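Local coordinates for protein exosome complex component Rrp42 (Archaeoglobus fulgidus, PDB 3M7N) that is a component, probably non-catalytic, of the RNA-degrading exosome and is thought to contribute to structuring the Rrp41 active site, at residues H[62-67]-H[131-136]; H[51-56]-H[149-154]. One frame throughout, in Å; residues are numbered along the deposited sequence.

Interaction 1: residues H[62-67]-H[131-136]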
loop_
_atom_site.group_PDB
_atom_site.type_symbol
_atom_site.label_atom_id
_atom_site.label_comp_id
_atom_site.label_asym_id
_atom_site.label_seq_id
_atom_site.Cartn_x
_atom_site.Cartn_y
_atom_site.Cartn_z
ATOM N N VAL H 62 -6.447 18.774 -24.654
ATOM C CA VAL H 62 -5.377 18.229 -25.459
ATOM C C VAL H 62 -4.146 19.102 -25.336
ATOM O O VAL H 62 -4.246 20.318 -25.369
ATOM C CB VAL H 62 -5.776 18.141 -26.957
ATOM C CG1 VAL H 62 -4.621 17.566 -27.780
ATOM C CG2 VAL H 62 -7.031 17.300 -27.125
ATOM N N LYS H 63 -2.988 18.468 -25.199
ATOM C CA LYS H 63 -1.718 19.175 -25.179
ATOM C C LYS H 63 -0.756 18.569 -26.195
ATOM O O LYS H 63 -0.656 17.347 -26.325
ATOM C CB LYS H 63 -1.087 19.133 -23.780
ATOM C CG LYS H 63 -1.896 19.822 -22.698
ATOM C CD LYS H 63 -2.029 21.319 -22.971
ATOM C CE LYS H 63 -0.701 22.050 -22.789
ATOM N NZ LYS H 63 -0.894 23.530 -22.744
ATOM N N MET H 64 -0.037 19.422 -26.911
ATOM C CA MET H 64 0.926 18.944 -27.885
ATOM C C MET H 64 2.286 19.548 -27.608
ATOM O O MET H 64 2.402 20.742 -27.330
ATOM C CB MET H 64 0.488 19.312 -29.302
ATOM C CG MET H 64 -0.827 18.686 -29.729
ATOM S SD MET H 64 -1.240 19.127 -31.424
ATOM C CE MET H 64 -0.038 18.126 -32.308
ATOM N N GLN H 65 3.312 18.716 -27.676
ATOM C CA GLN H 65 4.679 19.189 -27.548
ATOM C C GLN H 65 5.583 18.321 -28.416
ATOM O O GLN H 65 5.299 17.144 -28.629
ATOM C CB GLN H 65 5.122 19.185 -26.080
ATOM C CG GLN H 65 5.106 17.819 -25.424
ATOM C CD GLN H 65 5.483 17.857 -23.949
ATOM O OE1 GLN H 65 4.934 18.641 -23.165
ATOM N NE2 GLN H 65 6.425 17.002 -23.564
ATOM N N PRO H 66 6.649 18.916 -28.965
ATOM C CA PRO H 66 7.620 18.144 -29.747
ATOM C C PRO H 66 8.239 17.090 -28.858
ATOM O O PRO H 66 8.251 17.280 -27.650
ATOM C CB PRO H 66 8.660 19.189 -30.130
ATOM C CG PRO H 66 7.897 20.476 -30.161
ATOM C CD PRO H 66 6.884 20.368 -29.063
ATOM N N GLY H 67 8.726 15.995 -29.426
ATOM C CA GLY H 67 9.320 14.954 -28.610
ATOM C C GLY H 67 9.932 13.788 -29.367
ATOM O O GLY H 67 10.017 13.776 -30.598
ATOM N N LYS H 131 12.442 14.556 -34.324
ATOM C CA LYS H 131 11.384 15.342 -33.698
ATOM C C LYS H 131 10.011 15.039 -34.282
ATOM O O LYS H 131 9.809 15.113 -35.498
ATOM C CB LYS H 131 11.671 16.843 -33.821
ATOM C CG LYS H 131 11.804 17.564 -32.488
ATOM C CD LYS H 131 11.963 19.076 -32.677
ATOM C CE LYS H 131 12.089 19.801 -31.331
ATOM N NZ LYS H 131 11.915 21.284 -31.454
ATOM N N VAL H 132 9.067 14.722 -33.401
ATOM C CA VAL H 132 7.698 14.430 -33.807
ATOM C C VAL H 132 6.702 14.946 -32.764
ATOM O O VAL H 132 6.998 14.966 -31.567
ATOM C CB VAL H 132 7.514 12.918 -34.038
ATOM C CG1 VAL H 132 6.830 12.248 -32.847
ATOM C CG2 VAL H 132 6.755 12.679 -35.322
ATOM N N TRP H 133 5.530 15.383 -33.208
ATOM C CA TRP H 133 4.540 15.897 -32.273
ATOM C C TRP H 133 3.972 14.795 -31.396
ATOM O O TRP H 133 3.745 13.672 -31.847
ATOM C CB TRP H 133 3.404 16.582 -33.003
ATOM C CG TRP H 133 3.739 17.944 -33.471
ATOM C CD1 TRP H 133 3.951 18.334 -34.755
ATOM C CD2 TRP H 133 3.889 19.116 -32.663
ATOM N NE1 TRP H 133 4.226 19.677 -34.803
ATOM C CE2 TRP H 133 4.195 20.183 -33.529
ATOM C CE3 TRP H 133 3.792 19.369 -31.290
ATOM C CZ2 TRP H 133 4.409 21.481 -33.073
ATOM C CZ3 TRP H 133 4.003 20.664 -30.837
ATOM C CH2 TRP H 133 4.306 21.701 -31.727
ATOM N N ILE H 134 3.755 15.124 -30.132
ATOM C CA ILE H 134 3.110 14.210 -29.210
ATOM C C ILE H 134 1.799 14.814 -28.748
ATOM O O ILE H 134 1.772 15.935 -28.266
ATOM C CB ILE H 134 3.997 13.959 -28.003
ATOM C CG1 ILE H 134 5.312 13.331 -28.469
ATOM C CG2 ILE H 134 3.265 13.084 -26.997
ATOM C CD1 ILE H 134 6.343 13.244 -27.398
ATOM N N VAL H 135 0.707 14.082 -28.923
ATOM C CA VAL H 135 -0.615 14.580 -28.543
ATOM C C VAL H 135 -1.094 13.924 -27.246
ATOM O O VAL H 135 -1.341 12.719 -27.214
ATOM C CB VAL H 135 -1.625 14.317 -29.664
ATOM C CG1 VAL H 135 -2.946 14.956 -29.346
ATOM C CG2 VAL H 135 -1.072 14.838 -30.989
ATOM N N PHE H 136 -1.196 14.714 -26.177
ATOM C CA PHE H 136 -1.715 14.229 -24.903
ATOM C C PHE H 136 -3.195 14.465 -24.827
ATOM O O PHE H 136 -3.651 15.612 -24.877
ATOM C CB PHE H 136 -1.037 14.923 -23.713
ATOM C CG PHE H 136 0.395 14.494 -23.494
ATOM C CD1 PHE H 136 1.448 15.298 -23.900
ATOM C CD2 PHE H 136 0.685 13.288 -22.890
ATOM C CE1 PHE H 136 2.756 14.901 -23.706
ATOM C CE2 PHE H 136 2.000 12.894 -22.685
ATOM C CZ PHE H 136 3.027 13.694 -23.098
#
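Backbone hydrogen bonds join K63 to F136, Q65 to I134 and G67 to V132, pairing the strands of 62-67 and 131-136 antiparallel. The tightest is F136 N to K63 O, 2.7 Å and almost straight at 172°; at the other end G67 N to V132 O is weak, its angle only 126°. Between these pairs come CA-H...O contacts, such as M64 CA to I134 O at 3.1 Å.

On the face carrying M64 and W133 the contacts are apolar. P66 has no N-H to give, which suits a non-hydrogen-bonded position, and its ring lies alongside the indole, CD 3.4 Å from W133 CZ3, with CG over one ring face. M64 bends at chi3 (73°), bringing CE against V135 CG2 (3.7 Å) and also within 3.8 Å of W133 CB. V62 CG1 meets V135 CG1, and helix 148-161 covers both valines.

On the other face, the Q65 amide stands nearly perpendicular to the F136 ring, with CD at the ring edge, while I134 CD1 rests 3.6 Å from G67 CA, where a CB would come too close to that methyl as placed, so glycine suits. K63 NZ leads away to a salt bridge with E46 and hydrogen bonds to the carbonyls of E87 and V86 of the neighbouring exonuclease 1 subunit.

This is a regular antiparallel strand pair, here in the mixed sheet of the RNase PH fold.

Interaction 2: residues H[51-56]-H[149-154]; sequences VKLGDT and LDASAL
A beta hairpin packs against a helix here: strand 47-53 turns back through a type II' turn from L53 to T56, and the side chains at this end of the hairpin rest on helix 148-161, which covers the mixed sheet of the RNase PH fold. Strand and helix segments run at 150° to each other, their axes 8.2 Å apart. No hydrogen bond crosses the interface; it is held by small, apolar surfaces.

A151 is the centre of it. Its short side chain lets the hairpin come close, and A151 CB is met by L53 CD2 and by T56 CG2, each at 4.0 Å. L53 reaches along the helix as well, with CD2 3.8 Å from A151 N and close to D150 CB. T56 splits its two branches: the methyl faces the alanine, while OG1 bonds to the carbonyl of G146. D150 OD2 is hydrogen-bonded to S186 OG and T188 OG1 of strand 185-192, so this buried polar atom has partners. G54, with phi 58°, accepts the backbone shape that the turn demands.

V51, branched at CB, suits a strand and spreads its methyls over one helical turn. Cut back to alanine, the position would keep only CB, and a gap beside A151 and L154 is likely to open. With CG1 anti to the backbone N (chi1 163°), V51 CG1 sits 3.8 Å from A151 O, and V51 CG2 lies 4.1 Å from L154 CB.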
loop_
_atom_site.group_PDB
_atom_site.type_symbol
_atom_site.label_atom_id
_atom_site.label_comp_id
_atom_site.label_asym_id
_atom_site.label_seq_id
_atom_site.Cartn_x
_atom_site.Cartn_y
_atom_site.Cartn_z
ATOM N N VAL H 51 -18.224 17.954 -22.452
ATOM C CA VAL H 51 -19.425 17.273 -22.866
ATOM C C VAL H 51 -20.379 17.018 -21.718
ATOM O O VAL H 51 -19.974 16.562 -20.655
ATOM C CB VAL H 51 -19.085 15.931 -23.522
ATOM C CG1 VAL H 51 -20.344 15.021 -23.590
ATOM C CG2 VAL H 51 -18.462 16.176 -24.869
ATOM N N LYS H 52 -21.654 17.300 -21.956
ATOM C CA LYS H 52 -22.723 16.901 -21.050
ATOM C C LYS H 52 -23.600 15.843 -21.714
ATOM O O LYS H 52 -24.060 16.009 -22.854
ATOM C CB LYS H 52 -23.580 18.102 -20.638
ATOM C CG LYS H 52 -22.781 19.227 -20.000
ATOM C CD LYS H 52 -23.659 20.428 -19.700
ATOM C CE LYS H 52 -22.895 21.428 -18.855
ATOM N NZ LYS H 52 -23.629 22.717 -18.716
ATOM N N LEU H 53 -23.812 14.763 -20.976
ATOM C CA LEU H 53 -24.565 13.614 -21.428
ATOM C C LEU H 53 -25.565 13.354 -20.333
ATOM O O LEU H 53 -25.244 12.699 -19.358
ATOM C CB LEU H 53 -23.627 12.408 -21.585
ATOM C CG LEU H 53 -24.264 11.072 -21.949
ATOM C CD1 LEU H 53 -25.298 11.332 -23.014
ATOM C CD2 LEU H 53 -23.242 10.027 -22.421
ATOM N N GLY H 54 -26.780 13.861 -20.490
ATOM C CA GLY H 54 -27.696 13.949 -19.363
ATOM C C GLY H 54 -27.028 14.784 -18.275
ATOM O O GLY H 54 -26.542 15.883 -18.553
ATOM N N ASP H 55 -26.970 14.264 -17.052
ATOM C CA ASP H 55 -26.267 14.953 -15.962
ATOM C C ASP H 55 -24.786 14.587 -15.851
ATOM O O ASP H 55 -24.042 15.201 -15.080
ATOM C CB ASP H 55 -26.963 14.736 -14.618
ATOM C CG ASP H 55 -28.338 15.387 -14.562
ATOM O OD1 ASP H 55 -29.256 14.798 -13.970
ATOM O OD2 ASP H 55 -28.510 16.486 -15.119
ATOM N N THR H 56 -24.354 13.610 -16.641
ATOM C CA THR H 56 -22.940 13.299 -16.748
ATOM C C THR H 56 -22.142 14.426 -17.424
ATOM O O THR H 56 -22.558 14.964 -18.450
ATOM C CB THR H 56 -22.722 11.944 -17.463
ATOM O OG1 THR H 56 -23.154 10.903 -16.592
ATOM C CG2 THR H 56 -21.257 11.717 -17.814
ATOM N N LEU H 149 -17.910 6.804 -20.192
ATOM C CA LEU H 149 -17.238 6.274 -21.362
ATOM C C LEU H 149 -17.663 6.983 -22.681
ATOM O O LEU H 149 -16.833 7.593 -23.359
ATOM C CB LEU H 149 -17.473 4.769 -21.429
ATOM C CG LEU H 149 -16.872 4.030 -22.609
ATOM C CD1 LEU H 149 -15.409 4.388 -22.765
ATOM C CD2 LEU H 149 -17.071 2.533 -22.400
ATOM N N ASP H 150 -18.946 6.929 -23.040
ATOM C CA ASP H 150 -19.359 7.582 -24.293
ATOM C C ASP H 150 -19.170 9.100 -24.221
ATOM O O ASP H 150 -18.678 9.709 -25.164
ATOM C CB ASP H 150 -20.804 7.229 -24.677
ATOM C CG ASP H 150 -20.986 5.742 -24.976
ATOM O OD1 ASP H 150 -22.144 5.265 -24.929
ATOM O OD2 ASP H 150 -19.981 5.054 -25.249
ATOM N N ALA H 151 -19.549 9.703 -23.098
ATOM C CA ALA H 151 -19.271 11.130 -22.872
ATOM C C ALA H 151 -17.806 11.477 -23.165
ATOM O O ALA H 151 -17.514 12.463 -23.859
ATOM C CB ALA H 151 -19.646 11.544 -21.444
ATOM N N SER H 152 -16.889 10.647 -22.681
ATOM C CA SER H 152 -15.454 10.923 -22.862
ATOM C C SER H 152 -15.016 10.795 -24.307
ATOM O O SER H 152 -14.247 11.619 -24.824
ATOM C CB SER H 152 -14.584 10.016 -21.976
ATOM O OG SER H 152 -14.920 10.167 -20.602
ATOM N N ALA H 153 -15.504 9.741 -24.957
ATOM C CA ALA H 153 -15.200 9.507 -26.363
ATOM C C ALA H 153 -15.624 10.715 -27.186
ATOM O O ALA H 153 -14.890 11.162 -28.061
ATOM C CB ALA H 153 -15.914 8.270 -26.840
ATOM N N LEU H 154 -16.824 11.227 -26.899
ATOM C CA LEU H 154 -17.361 12.410 -27.569
ATOM C C LEU H 154 -16.486 13.634 -27.289
ATOM O O LEU H 154 -16.146 14.398 -28.204
ATOM C CB LEU H 154 -18.774 12.705 -27.062
ATOM C CG LEU H 154 -20.040 12.471 -27.883
ATOM C CD1 LEU H 154 -19.799 11.591 -29.089
ATOM C CD2 LEU H 154 -21.112 11.898 -26.982
#

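Overall arrangement
From the N terminus, the chain enters interaction 2 at 51-56, turns through the hairpin and runs along strand 56-67 into interaction 1 at 62-67. A long excursion through strand 78-84 and helix 100-115 follows before 131-136 returns to close the inner loop, of 63 residues. Strand 131-141 then leads to helix 148-161, whose residues 149-154 close the outer loop of 92 residues, so the first contact is enclosed by the second. Their centres lie 25 Å apart, and the nearest atoms of the two contacts are about 9 Å apart. Interaction 1 joins neighbouring strands within the mixed sheet; interaction 2 fixes the following helix onto that sheet, near the centre of the chain.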